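Local coordinates for protein laccase (Botrytis aclada, PDB 3SQR) that couples the one-electron oxidation of phenolic substrates to reduction of dioxygen to water at copper centres, probably serving lignin degradation and detoxification of lignin-derived products, at residues 275-280 with 302-307; 279-284 with 325-330; 108-113 with 155-160; 129-134 with 516-521. One frame throughout, in Å; residues are numbered along the deposited sequence.

Contact 1: residues 275-280 with 302-307; sequences HFEFAI and TLLIGI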
loop_
_atom_site.group_PDB
_atom_site.type_symbol
_atom_site.label_atom_id
_atom_site.label_comp_id
_atom_site.label_asym_id
_atom_site.label_seq_id
_atom_site.Cartn_x
_atom_site.Cartn_y
_atom_site.Cartn_z
ATOM N N HIS A 275 -10.338 5.021 -5.290
ATOM C CA HIS A 275 -10.855 3.662 -5.180
ATOM C C HIS A 275 -11.099 3.185 -6.580
ATOM O O HIS A 275 -11.633 3.942 -7.420
ATOM C CB HIS A 275 -12.169 3.581 -4.398
ATOM C CG HIS A 275 -12.520 2.200 -3.969
ATOM N ND1 HIS A 275 -13.133 1.292 -4.806
ATOM C CD2 HIS A 275 -12.292 1.549 -2.801
ATOM C CE1 HIS A 275 -13.273 0.139 -4.160
ATOM N NE2 HIS A 275 -12.814 0.282 -2.936
ATOM N N PHE A 276 -10.745 1.948 -6.808
ATOM C CA PHE A 276 -10.862 1.355 -8.136
ATOM C C PHE A 276 -11.685 0.100 -8.089
ATOM O O PHE A 276 -11.779 -0.581 -7.094
ATOM C CB PHE A 276 -9.491 1.120 -8.834
ATOM C CG PHE A 276 -8.723 2.386 -9.086
ATOM C CD1 PHE A 276 -9.023 3.211 -10.156
ATOM C CD2 PHE A 276 -7.723 2.770 -8.213
ATOM C CE1 PHE A 276 -8.348 4.365 -10.384
ATOM C CE2 PHE A 276 -7.033 3.926 -8.423
ATOM C CZ PHE A 276 -7.369 4.754 -9.520
ATOM N N GLU A 277 -12.277 -0.209 -9.234
ATOM C CA GLU A 277 -12.980 -1.458 -9.465
ATOM C C GLU A 277 -12.551 -1.990 -10.829
ATOM O O GLU A 277 -13.251 -1.896 -11.858
ATOM C CB GLU A 277 -14.509 -1.281 -9.321
ATOM C CG GLU A 277 -15.196 -2.633 -9.232
ATOM C CD GLU A 277 -16.711 -2.556 -9.170
ATOM O OE1 GLU A 277 -17.186 -1.474 -8.760
ATOM O OE2 GLU A 277 -17.373 -3.623 -9.545
ATOM N N PHE A 278 -11.342 -2.531 -10.855
ATOM C CA PHE A 278 -10.659 -2.826 -12.060
ATOM C C PHE A 278 -11.405 -3.875 -12.891
ATOM O O PHE A 278 -11.876 -4.887 -12.337
ATOM C CB PHE A 278 -9.237 -3.340 -11.707
ATOM C CG PHE A 278 -8.402 -3.650 -12.874
ATOM C CD1 PHE A 278 -7.665 -2.684 -13.519
ATOM C CD2 PHE A 278 -8.341 -4.953 -13.369
ATOM C CE1 PHE A 278 -6.893 -3.001 -14.616
ATOM C CE2 PHE A 278 -7.507 -5.280 -14.470
ATOM C CZ PHE A 278 -6.817 -4.298 -15.091
ATOM N N ALA A 279 -11.396 -3.665 -14.209
ATOM C CA ALA A 279 -12.106 -4.596 -15.119
ATOM C C ALA A 279 -11.431 -4.490 -16.459
ATOM O O ALA A 279 -10.832 -3.453 -16.777
ATOM C CB ALA A 279 -13.606 -4.228 -15.186
ATOM N N ILE A 280 -11.493 -5.570 -17.225
ATOM C CA ILE A 280 -11.022 -5.586 -18.612
ATOM C C ILE A 280 -12.244 -6.076 -19.385
ATOM O O ILE A 280 -12.711 -7.177 -19.144
ATOM C CB ILE A 280 -9.849 -6.527 -18.829
ATOM C CG1 ILE A 280 -8.674 -6.136 -17.915
ATOM C CG2 ILE A 280 -9.422 -6.559 -20.317
ATOM C CD1 ILE A 280 -7.500 -7.136 -17.996
ATOM N N THR A 302 -15.057 -7.831 -12.240
ATOM C CA THR A 302 -14.520 -6.552 -11.768
ATOM C C THR A 302 -13.872 -6.803 -10.422
ATOM O O THR A 302 -14.158 -7.799 -9.769
ATOM C CB THR A 302 -15.541 -5.440 -11.673
ATOM O OG1 THR A 302 -16.291 -5.577 -10.484
ATOM C CG2 THR A 302 -16.482 -5.413 -12.880
ATOM N N LEU A 303 -13.005 -5.897 -9.995
ATOM C CA LEU A 303 -12.187 -6.195 -8.792
ATOM C C LEU A 303 -12.010 -4.885 -8.009
ATOM O O LEU A 303 -11.335 -3.925 -8.496
ATOM C CB LEU A 303 -10.861 -6.744 -9.269
ATOM C CG LEU A 303 -9.809 -7.204 -8.257
ATOM C CD1 LEU A 303 -10.419 -8.060 -7.178
ATOM C CD2 LEU A 303 -8.655 -7.904 -8.939
ATOM N N LEU A 304 -12.644 -4.844 -6.840
ATOM C CA LEU A 304 -12.653 -3.703 -5.965
ATOM C C LEU A 304 -11.274 -3.640 -5.323
ATOM O O LEU A 304 -10.805 -4.651 -4.824
ATOM C CB LEU A 304 -13.727 -3.806 -4.905
ATOM C CG LEU A 304 -15.183 -3.725 -5.421
ATOM C CD1 LEU A 304 -16.156 -4.311 -4.363
ATOM C CD2 LEU A 304 -15.501 -2.292 -5.731
ATOM N N ILE A 305 -10.642 -2.477 -5.360
ATOM C CA ILE A 305 -9.276 -2.382 -4.834
ATOM C C ILE A 305 -9.141 -1.094 -4.106
ATOM O O ILE A 305 -9.261 0.026 -4.680
ATOM C CB ILE A 305 -8.148 -2.445 -5.900
ATOM C CG1 ILE A 305 -8.355 -3.541 -6.939
ATOM C CG2 ILE A 305 -6.750 -2.582 -5.194
ATOM C CD1 ILE A 305 -7.329 -3.515 -8.077
ATOM N N GLY A 306 -8.972 -1.204 -2.801
ATOM C CA GLY A 306 -8.616 -0.052 -1.993
ATOM C C GLY A 306 -7.145 0.344 -1.953
ATOM O O GLY A 306 -6.306 -0.352 -2.435
ATOM N N ILE A 307 -6.861 1.532 -1.444
ATOM C CA ILE A 307 -5.527 2.080 -1.518
ATOM C C ILE A 307 -4.542 1.209 -0.763
ATOM O O ILE A 307 -4.747 0.886 0.396
ATOM C CB ILE A 307 -5.403 3.509 -0.995
ATOM C CG1 ILE A 307 -6.329 4.453 -1.767
ATOM C CG2 ILE A 307 -3.921 3.985 -1.186
ATOM C CD1 ILE A 307 -6.435 5.806 -1.120
#
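Phe276 and Ile305 face each other as an antiparallel hydrogen-bonded pair, and a backbone ladder runs through the contact. Phe276 N reaches Ile305 O at 3.2 Å, and Ile305 N returns a shorter bond of 2.8 Å to Phe276 O. The next such pair is less regular: Phe278 N to Leu303 O measures 2.7 Å but is bent to 133°, and the reverse bond from Leu303 N to Phe278 O is weak.

Beside the Glu277-Leu304 pair a polar side-chain contact forms with Thr302. An extended Glu277, its CG trans to the backbone N (chi1 -166°), lays its CG 3.5 Å from Leu304 CD2 and carries OE2 on to the hydroxyl of Thr302. Thr302 OG1 donates there, over a modelled distance so short that its exact value is doubtful. Arg365 bridges both partners, pairing with the same OE2 and with OG1, while Gly366 N holds OE1.

On the face of Phe276, Phe278, Leu303 and Ile305, apolar contacts run from Phe278 to Leu303 and Ile305, with Ile305 CD1 4.1 Å from Phe278 CB. Near the end of the ladder the His275 ring is roofed by a carbonyl: Ile305 O sits 3.8 Å above the ring plane, over its centre, and Leu304 CD2 meets the ring edge. This is a short outermost strand, 303-305, closing one sheet of the second cupredoxin-like domain, as expected of a multicopper oxidase.

Contact 2: residues 279-284 with 325-330; sequences AIDNHT and WIRGNW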
loop_
_atom_site.group_PDB
_atom_site.type_symbol
_atom_site.label_atom_id
_atom_site.label_comp_id
_atom_site.label_asym_id
_atom_site.label_seq_id
_atom_site.Cartn_x
_atom_site.Cartn_y
_atom_site.Cartn_z
ATOM N N ALA A 279 -11.396 -3.665 -14.209
ATOM C CA ALA A 279 -12.106 -4.596 -15.119
ATOM C C ALA A 279 -11.431 -4.490 -16.459
ATOM O O ALA A 279 -10.832 -3.453 -16.777
ATOM C CB ALA A 279 -13.606 -4.228 -15.186
ATOM N N ILE A 280 -11.493 -5.570 -17.225
ATOM C CA ILE A 280 -11.022 -5.586 -18.612
ATOM C C ILE A 280 -12.244 -6.076 -19.385
ATOM O O ILE A 280 -12.711 -7.177 -19.144
ATOM C CB ILE A 280 -9.849 -6.527 -18.829
ATOM C CG1 ILE A 280 -8.674 -6.136 -17.915
ATOM C CG2 ILE A 280 -9.422 -6.559 -20.317
ATOM C CD1 ILE A 280 -7.500 -7.136 -17.996
ATOM N N ASP A 281 -12.787 -5.241 -20.227
ATOM C CA ASP A 281 -14.002 -5.607 -20.945
ATOM C C ASP A 281 -13.849 -6.958 -21.615
ATOM O O ASP A 281 -12.842 -7.266 -22.252
ATOM C CB ASP A 281 -14.319 -4.586 -22.027
ATOM C CG ASP A 281 -14.698 -3.250 -21.494
ATOM O OD1 ASP A 281 -14.802 -3.041 -20.249
ATOM O OD2 ASP A 281 -14.899 -2.363 -22.353
ATOM N N ASN A 282 -14.899 -7.754 -21.461
ATOM C CA ASN A 282 -15.038 -9.059 -22.069
ATOM C C ASN A 282 -13.987 -10.062 -21.621
ATOM O O ASN A 282 -13.819 -11.088 -22.241
ATOM C CB ASN A 282 -15.062 -8.937 -23.585
ATOM C CG ASN A 282 -15.724 -10.120 -24.242
ATOM O OD1 ASN A 282 -15.158 -10.677 -25.166
ATOM N ND2 ASN A 282 -16.920 -10.527 -23.746
ATOM N N HIS A 283 -13.316 -9.772 -20.491
ATOM C CA HIS A 283 -12.369 -10.714 -19.916
ATOM C C HIS A 283 -12.728 -10.969 -18.451
ATOM O O HIS A 283 -13.386 -10.175 -17.795
ATOM C CB HIS A 283 -10.924 -10.192 -20.080
ATOM C CG HIS A 283 -10.417 -10.180 -21.492
ATOM N ND1 HIS A 283 -10.845 -9.276 -22.446
ATOM C CD2 HIS A 283 -9.503 -10.964 -22.105
ATOM C CE1 HIS A 283 -10.197 -9.510 -23.575
ATOM N NE2 HIS A 283 -9.370 -10.519 -23.390
ATOM N N THR A 284 -12.385 -12.166 -18.028
ATOM C CA THR A 284 -12.605 -12.635 -16.694
ATOM C C THR A 284 -11.256 -12.566 -15.971
ATOM O O THR A 284 -10.177 -12.874 -16.497
ATOM C CB THR A 284 -13.105 -14.081 -16.703
ATOM O OG1 THR A 284 -14.390 -14.099 -17.376
ATOM C CG2 THR A 284 -13.318 -14.573 -15.304
ATOM N N TRP A 325 -11.412 -1.994 -23.693
ATOM C CA TRP A 325 -11.143 -1.033 -22.642
ATOM C C TRP A 325 -10.687 -1.743 -21.373
ATOM O O TRP A 325 -11.272 -2.764 -20.944
ATOM C CB TRP A 325 -12.365 -0.228 -22.291
ATOM C CG TRP A 325 -12.630 0.826 -23.242
ATOM C CD1 TRP A 325 -13.706 0.919 -24.056
ATOM C CD2 TRP A 325 -11.786 1.961 -23.515
ATOM N NE1 TRP A 325 -13.612 2.074 -24.816
ATOM C CE2 TRP A 325 -12.428 2.717 -24.525
ATOM C CE3 TRP A 325 -10.556 2.407 -23.000
ATOM C CZ2 TRP A 325 -11.863 3.911 -25.063
ATOM C CZ3 TRP A 325 -9.987 3.574 -23.515
ATOM C CH2 TRP A 325 -10.653 4.326 -24.546
ATOM N N ILE A 326 -9.674 -1.150 -20.746
ATOM C CA ILE A 326 -9.250 -1.554 -19.375
ATOM C C ILE A 326 -9.798 -0.467 -18.500
ATOM O O ILE A 326 -9.520 0.712 -18.698
ATOM C CB ILE A 326 -7.726 -1.753 -19.189
ATOM C CG1 ILE A 326 -7.134 -2.818 -20.170
ATOM C CG2 ILE A 326 -7.407 -2.098 -17.672
ATOM C CD1 ILE A 326 -5.580 -2.768 -20.245
ATOM N N ARG A 327 -10.654 -0.853 -17.558
ATOM C CA ARG A 327 -11.412 0.103 -16.789
ATOM C C ARG A 327 -10.906 0.166 -15.366
ATOM O O ARG A 327 -10.938 -0.838 -14.671
ATOM C CB ARG A 327 -12.897 -0.291 -16.796
ATOM C CG ARG A 327 -13.448 -0.158 -18.223
ATOM C CD ARG A 327 -14.892 -0.215 -18.289
ATOM N NE ARG A 327 -15.290 -0.396 -19.682
ATOM C CZ ARG A 327 -15.682 0.577 -20.515
ATOM N NH1 ARG A 327 -15.721 1.857 -20.144
ATOM N NH2 ARG A 327 -16.025 0.252 -21.763
ATOM N N GLY A 328 -10.415 1.311 -14.948
ATOM C CA GLY A 328 -10.156 1.464 -13.515
ATOM C C GLY A 328 -11.443 1.533 -12.715
ATOM O O GLY A 328 -11.461 1.237 -11.540
ATOM N N ASN A 329 -12.521 2.006 -13.351
ATOM C CA ASN A 329 -13.783 2.287 -12.633
ATOM C C ASN A 329 -13.529 3.011 -11.350
ATOM O O ASN A 329 -13.872 2.548 -10.256
ATOM C CB ASN A 329 -14.553 1.016 -12.372
ATOM C CG ASN A 329 -15.138 0.421 -13.616
ATOM O OD1 ASN A 329 -15.832 1.117 -14.384
ATOM N ND2 ASN A 329 -15.004 -0.865 -13.763
ATOM N N TRP A 330 -13.009 4.195 -11.488
ATOM C CA TRP A 330 -12.869 5.118 -10.392
ATOM C C TRP A 330 -14.174 5.177 -9.603
ATOM O O TRP A 330 -15.260 5.462 -10.219
ATOM C CB TRP A 330 -12.582 6.512 -10.908
ATOM C CG TRP A 330 -12.463 7.565 -9.877
ATOM C CD1 TRP A 330 -13.486 8.251 -9.262
ATOM C CD2 TRP A 330 -11.283 7.953 -9.204
ATOM N NE1 TRP A 330 -13.002 9.056 -8.268
ATOM C CE2 TRP A 330 -11.649 8.902 -8.221
ATOM C CE3 TRP A 330 -9.909 7.635 -9.379
ATOM C CZ2 TRP A 330 -10.726 9.493 -7.387
ATOM C CZ3 TRP A 330 -9.000 8.274 -8.591
ATOM C CH2 TRP A 330 -9.402 9.170 -7.579
#
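Asp281 and Arg327 clasp side-on, each carboxylate oxygen taking one nitrogen through its syn lone pair. Arg327 NE meets Asp281 OD1 at 2.7 Å, and Arg327 NH2 meets Asp281 OD2 at 2.9 Å. The two flat groups are nearly coplanar, only 21° apart. The arginine chain runs extended from CG to NE, then turns at chi4 (-98°) to bring the NE/NH2 edge of the guanidinium round to the acid. Asp281 holds CG beside its own backbone N (chi1 -67°), with OD2 3.3 Å from Trp325 CB and in plane with the indole edge. Trp325 CB in turn lies over one face of the guanidinium.

Below the salt bridge the strands pair conventionally: Arg327 N bonds Ala279 O at 2.7 Å, and Asp281 N bonds Trp325 O. A type II turn, Ile280 to His283, follows, braced by His283 ND1 on Asp281 O.

OD2 also accepts from Ser359 OG, so the buried carboxylate has three donors, two of them from Arg327, which would probably keep it ionised and its rotation fixed.

Contact 3: residues 108-113 with 155-160; sequences LIIHVT and YKFQVT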
loop_
_atom_site.group_PDB
_atom_site.type_symbol
_atom_site.label_atom_id
_atom_site.label_comp_id
_atom_site.label_asym_id
_atom_site.label_seq_id
_atom_site.Cartn_x
_atom_site.Cartn_y
_atom_site.Cartn_z
ATOM N N LEU A 108 17.625 -8.311 0.746
ATOM C CA LEU A 108 17.690 -7.064 0.016
ATOM C C LEU A 108 18.568 -6.102 0.795
ATOM O O LEU A 108 18.424 -5.971 2.006
ATOM C CB LEU A 108 16.312 -6.471 -0.205
ATOM C CG LEU A 108 15.302 -7.437 -0.848
ATOM C CD1 LEU A 108 14.031 -6.655 -1.301
ATOM C CD2 LEU A 108 15.904 -8.303 -1.988
ATOM N N ILE A 109 19.437 -5.427 0.080
ATOM C CA ILE A 109 20.195 -4.278 0.569
ATOM C C ILE A 109 19.832 -3.108 -0.327
ATOM O O ILE A 109 20.149 -3.138 -1.524
ATOM C CB ILE A 109 21.674 -4.564 0.474
ATOM C CG1 ILE A 109 22.007 -5.809 1.292
ATOM C CG2 ILE A 109 22.461 -3.351 0.987
ATOM C CD1 ILE A 109 23.449 -6.224 1.154
ATOM N N ILE A 110 19.140 -2.116 0.217
ATOM C CA ILE A 110 18.663 -1.021 -0.602
ATOM C C ILE A 110 19.202 0.282 -0.035
ATOM O O ILE A 110 18.770 0.733 0.986
ATOM C CB ILE A 110 17.168 -0.960 -0.681
ATOM C CG1 ILE A 110 16.623 -2.365 -1.057
ATOM C CG2 ILE A 110 16.732 0.212 -1.632
ATOM C CD1 ILE A 110 15.150 -2.597 -0.779
ATOM N N HIS A 111 20.197 0.821 -0.713
ATOM C CA HIS A 111 20.812 2.090 -0.345
ATOM C C HIS A 111 19.972 3.225 -0.819
ATOM O O HIS A 111 19.851 3.414 -2.036
ATOM C CB HIS A 111 22.203 2.238 -0.951
ATOM C CG HIS A 111 23.073 1.037 -0.771
ATOM N ND1 HIS A 111 23.819 0.829 0.370
ATOM C CD2 HIS A 111 23.347 -0.001 -1.593
ATOM C CE1 HIS A 111 24.486 -0.307 0.255
ATOM N NE2 HIS A 111 24.234 -0.824 -0.933
ATOM N N VAL A 112 19.361 3.961 0.115
ATOM C CA VAL A 112 18.437 5.026 -0.224
ATOM C C VAL A 112 19.093 6.334 0.112
ATOM O O VAL A 112 19.270 6.666 1.293
ATOM C CB VAL A 112 17.104 4.941 0.491
ATOM C CG1 VAL A 112 16.213 6.095 0.089
ATOM C CG2 VAL A 112 16.386 3.573 0.081
ATOM N N THR A 113 19.356 7.103 -0.929
ATOM C CA THR A 113 19.939 8.455 -0.747
ATOM C C THR A 113 18.898 9.492 -0.999
ATOM O O THR A 113 18.192 9.464 -2.028
ATOM C CB THR A 113 21.123 8.669 -1.717
ATOM O OG1 THR A 113 22.149 7.660 -1.504
ATOM C CG2 THR A 113 21.683 10.124 -1.558
ATOM N N TYR A 155 18.675 0.164 3.778
ATOM C CA TYR A 155 17.684 -0.730 4.325
ATOM C C TYR A 155 18.116 -2.146 4.020
ATOM O O TYR A 155 18.572 -2.438 2.929
ATOM C CB TYR A 155 16.323 -0.431 3.728
ATOM C CG TYR A 155 15.737 0.939 4.090
ATOM C CD1 TYR A 155 16.107 2.120 3.432
ATOM C CD2 TYR A 155 14.818 1.053 5.096
ATOM C CE1 TYR A 155 15.554 3.334 3.740
ATOM C CE2 TYR A 155 14.265 2.234 5.404
ATOM C CZ TYR A 155 14.616 3.394 4.761
ATOM O OH TYR A 155 13.996 4.587 5.103
ATOM N N LYS A 156 18.017 -2.991 5.024
ATOM C CA LYS A 156 18.312 -4.390 4.892
ATOM C C LYS A 156 17.237 -5.238 5.426
ATOM O O LYS A 156 16.909 -5.135 6.613
ATOM C CB LYS A 156 19.652 -4.683 5.616
ATOM C CG LYS A 156 20.851 -3.978 4.976
ATOM C CD LYS A 156 22.175 -4.442 5.695
ATOM C CE LYS A 156 23.431 -3.748 5.140
ATOM N NZ LYS A 156 24.694 -4.615 5.392
ATOM N N PHE A 157 16.708 -6.191 4.617
ATOM C CA PHE A 157 15.738 -7.052 5.100
ATOM C C PHE A 157 15.657 -8.245 4.203
ATOM O O PHE A 157 16.112 -8.168 3.065
ATOM C CB PHE A 157 14.359 -6.407 5.269
ATOM C CG PHE A 157 13.838 -5.743 4.045
ATOM C CD1 PHE A 157 14.138 -4.425 3.785
ATOM C CD2 PHE A 157 13.061 -6.430 3.120
ATOM C CE1 PHE A 157 13.638 -3.764 2.668
ATOM C CE2 PHE A 157 12.577 -5.745 1.978
ATOM C CZ PHE A 157 12.863 -4.388 1.789
ATOM N N GLN A 158 15.222 -9.339 4.781
ATOM C CA GLN A 158 14.874 -10.508 4.005
ATOM C C GLN A 158 13.452 -10.460 3.543
ATOM O O GLN A 158 12.524 -10.082 4.287
ATOM C CB GLN A 158 15.093 -11.819 4.793
ATOM C CG GLN A 158 15.049 -13.048 3.962
ATOM C CD GLN A 158 15.472 -14.275 4.738
ATOM O OE1 GLN A 158 15.304 -14.312 5.965
ATOM N NE2 GLN A 158 15.991 -15.312 4.023
ATOM N N VAL A 159 13.206 -11.022 2.341
ATOM C CA VAL A 159 11.812 -11.157 1.970
ATOM C C VAL A 159 11.380 -12.580 2.288
ATOM O O VAL A 159 11.901 -13.574 1.746
ATOM C CB VAL A 159 11.512 -10.776 0.509
ATOM C CG1 VAL A 159 11.570 -9.235 0.344
ATOM C CG2 VAL A 159 12.513 -11.480 -0.521
ATOM N N THR A 160 10.495 -12.675 3.260
ATOM C CA THR A 160 10.049 -13.964 3.770
ATOM C C THR A 160 8.598 -14.199 3.302
ATOM O O THR A 160 7.819 -14.922 3.896
ATOM C CB THR A 160 10.130 -13.947 5.308
ATOM O OG1 THR A 160 9.247 -12.934 5.821
ATOM C CG2 THR A 160 11.538 -13.610 5.737
#
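Leu108 leans on the ring of Phe157, its partner across the strands, and can be followed outward atom by atom. Its CB lies over one face of the Phe157 ring and 3.7 Å from the Phe157 carbonyl O; CG stays near the same oxygen. The first torsion (chi1 -53°) sets CG trans to the carbonyl carbon, and the extended second torsion carries CD1 out past the ring's rim near CE2. There CD1 touches Phe157 CE2 at 3.7 Å, and beyond it Val159 CG1 at 3.9 Å. Leu183, from strand 180-186, also packs against this leucine.

The backbone beneath is regular. Leu108 N bonds Phe157 O at 2.8 Å in a nearly straight line, and Ile110 N bonds Tyr155 O at the same 2.8 Å; both pairs are completed by return bonds.

On the same face, Ile110 CD1 approaches Phe157 CZ obliquely, and Val112 CG2 lies 3.7 Å from Tyr155 CD1. The Tyr155 ring turns its edge to Ile110 O, and its hydroxyl is bonded to Gln144 OE1 and Ile123 N, while Trp125 meets the ring edge-to-face. The Tyr155 side chain is about 7 Å from that of His124, probably a ligand of the type 2 copper. On the other face, Lys156 extends beside Ile109 at the surface. Strand 152-158 is the outermost strand of a sheet in the first cupredoxin-like domain, its buried face turned into the beta sandwich.

Contact 4: residues 129-134 with 516-521; sequences RQLGSL and LDNPGS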
loop_
_atom_site.group_PDB
_atom_site.type_symbol
_atom_site.label_atom_id
_atom_site.label_comp_id
_atom_site.label_asym_id
_atom_site.label_seq_id
_atom_site.Cartn_x
_atom_site.Cartn_y
_atom_site.Cartn_z
ATOM N N ARG A 129 7.026 -7.945 6.176
ATOM C CA ARG A 129 6.829 -8.260 7.593
ATOM C C ARG A 129 7.888 -7.622 8.493
ATOM O O ARG A 129 7.578 -7.244 9.602
ATOM C CB ARG A 129 6.866 -9.757 7.722
ATOM C CG ARG A 129 6.446 -10.239 9.029
ATOM C CD ARG A 129 6.663 -11.718 9.090
ATOM N NE ARG A 129 6.096 -12.304 10.312
ATOM C CZ ARG A 129 6.153 -13.616 10.576
ATOM N NH1 ARG A 129 6.774 -14.404 9.757
ATOM N NH2 ARG A 129 5.549 -14.126 11.630
ATOM N N GLN A 130 9.134 -7.537 7.997
ATOM C CA GLN A 130 10.269 -7.034 8.729
ATOM C C GLN A 130 10.475 -7.737 10.063
ATOM O O GLN A 130 10.886 -7.111 11.022
ATOM C CB GLN A 130 10.116 -5.521 8.992
ATOM C CG GLN A 130 9.922 -4.673 7.700
ATOM C CD GLN A 130 11.157 -4.584 6.853
ATOM O OE1 GLN A 130 12.215 -5.123 7.193
ATOM N NE2 GLN A 130 11.046 -3.885 5.726
ATOM N N LEU A 131 10.273 -9.021 10.074
ATOM C CA LEU A 131 10.625 -9.853 11.259
ATOM C C LEU A 131 12.107 -9.711 11.586
ATOM O O LEU A 131 12.984 -10.027 10.770
ATOM C CB LEU A 131 10.205 -11.285 11.006
ATOM C CG LEU A 131 10.430 -12.313 12.100
ATOM C CD1 LEU A 131 9.745 -11.880 13.324
ATOM C CD2 LEU A 131 9.917 -13.702 11.597
ATOM N N GLY A 132 12.396 -9.107 12.756
ATOM C CA GLY A 132 13.770 -8.844 13.140
ATOM C C GLY A 132 14.479 -7.720 12.421
ATOM O O GLY A 132 15.721 -7.541 12.532
ATOM N N SER A 133 13.726 -6.946 11.638
ATOM C CA SER A 133 14.306 -5.818 10.971
ATOM C C SER A 133 13.412 -4.577 11.085
ATOM O O SER A 133 13.285 -3.776 10.154
ATOM C CB SER A 133 14.612 -6.158 9.517
ATOM O OG SER A 133 13.417 -6.659 8.919
ATOM N N LEU A 134 12.815 -4.411 12.268
ATOM C CA LEU A 134 11.881 -3.348 12.559
ATOM C C LEU A 134 12.414 -2.013 12.095
ATOM O O LEU A 134 11.694 -1.154 11.582
ATOM C CB LEU A 134 11.721 -3.290 14.109
ATOM C CG LEU A 134 11.166 -1.980 14.603
ATOM C CD1 LEU A 134 9.672 -1.810 14.252
ATOM C CD2 LEU A 134 11.354 -1.946 16.190
ATOM N N LEU A 516 0.993 -12.245 18.164
ATOM C CA LEU A 516 2.120 -11.587 18.758
ATOM C C LEU A 516 3.378 -12.329 18.366
ATOM O O LEU A 516 3.857 -13.202 19.085
ATOM C CB LEU A 516 1.908 -11.513 20.300
ATOM C CG LEU A 516 1.021 -10.346 20.751
ATOM C CD1 LEU A 516 -0.147 -10.168 19.892
ATOM C CD2 LEU A 516 0.597 -10.508 22.241
ATOM N N ASP A 517 3.911 -11.996 17.179
ATOM C CA ASP A 517 4.971 -12.787 16.583
ATOM C C ASP A 517 6.110 -11.924 16.012
ATOM O O ASP A 517 7.029 -12.430 15.360
ATOM C CB ASP A 517 4.386 -13.713 15.500
ATOM C CG ASP A 517 3.794 -12.945 14.327
ATOM O OD1 ASP A 517 3.996 -11.719 14.307
ATOM O OD2 ASP A 517 3.117 -13.576 13.498
ATOM N N ASN A 518 6.076 -10.615 16.272
ATOM C CA ASN A 518 6.980 -9.742 15.662
ATOM C C ASN A 518 7.177 -8.541 16.549
ATOM O O ASN A 518 6.518 -7.511 16.394
ATOM C CB ASN A 518 6.437 -9.248 14.319
ATOM C CG ASN A 518 7.507 -8.629 13.454
ATOM O OD1 ASN A 518 8.659 -8.545 13.843
ATOM N ND2 ASN A 518 7.125 -8.224 12.235
ATOM N N PRO A 519 8.031 -8.694 17.564
ATOM C CA PRO A 519 8.234 -7.507 18.406
ATOM C C PRO A 519 8.661 -6.275 17.630
ATOM O O PRO A 519 9.510 -6.355 16.715
ATOM C CB PRO A 519 9.343 -7.965 19.346
ATOM C CG PRO A 519 9.231 -9.390 19.371
ATOM C CD PRO A 519 8.792 -9.865 18.008
ATOM N N GLY A 520 8.144 -5.121 18.012
ATOM C CA GLY A 520 8.416 -3.873 17.294
ATOM C C GLY A 520 7.349 -2.826 17.529
ATOM O O GLY A 520 6.490 -2.932 18.386
ATOM N N SER A 521 7.448 -1.788 16.746
ATOM C CA SER A 521 6.542 -0.701 16.825
ATOM C C SER A 521 5.929 -0.588 15.455
ATOM O O SER A 521 6.596 -0.145 14.516
ATOM C CB SER A 521 7.301 0.544 17.176
ATOM O OG SER A 521 8.389 0.729 16.296
HETATM O O HOH W 1 4.137 -10.812 11.776
HETATM O O HOH W 2 10.925 -6.514 13.844
HETATM O O HOH W 3 10.852 -9.181 15.020
#
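Leu134 packs on Gly520 and Ser521 where the first and third cupredoxin-like domains meet: a loop with a type II turn from Gln130 to Ser133 rests on the start of strand 520-526, which ends at the type 1 copper ligand Cys526. This is the tight side. Leu134 CD2 lies 3.7 Å from Gly520 CA, and CD1 of the same leucine comes within 3.3 Å of Ser521 N. That amide is buried with no polar partner in the model. Helix 419-424 packs against the same leucine, through Thr420.

Toward the turn, Asn518 passes Arg129 in the opposite direction and, with CG trans to its backbone N (chi1 -164°), points its amide at the loop. Its ND2 makes a weak bond of 2.8 Å to Arg129 O and is also bonded to Gly469 O. Leu131 CD1 touches OD1 of the same amide, while CD2 of Leu131 lies over one face of the Arg129 guanidinium.

The side toward Asp517 and the turn is looser and holds waters. Arg129 NH2 forms a salt bridge with Asp517 OD2 whose hydrogen bond is weak, 3.1 Å long, the guanidinium and carboxylate planes 67° apart; NH1 is bonded to Tyr59 O. Water 1 accepts from Arg129 NE at 2.9 Å and donates to Asp517 OD1. Water 3 joins the turn to the asparagine, accepting from Gly132 N at 2.7 Å and donating to Asn518 OD1 at 2.6 Å.

Contacts 1 and 2 share strand 276-280: 303-305 pairs along one edge of it and 323-327 along the other, so both lie in one sheet of the second domain, centres 9 Å apart. Contact 3 lies in a sheet of the first domain, on the opposite side of the chain's centre, its centre about 30 Å from that of contact 1. Contact 4 has its centre 15 Å from that of contact 3 and touches it, Phe157 CB packing on Gln130 OE1. Along the chain contact 3 closes first and alternates with contact 4, whose 381-residue loop encloses contacts 1 and 2. Three contacts are therefore built within domains, while contact 4 joins the first domain to the third.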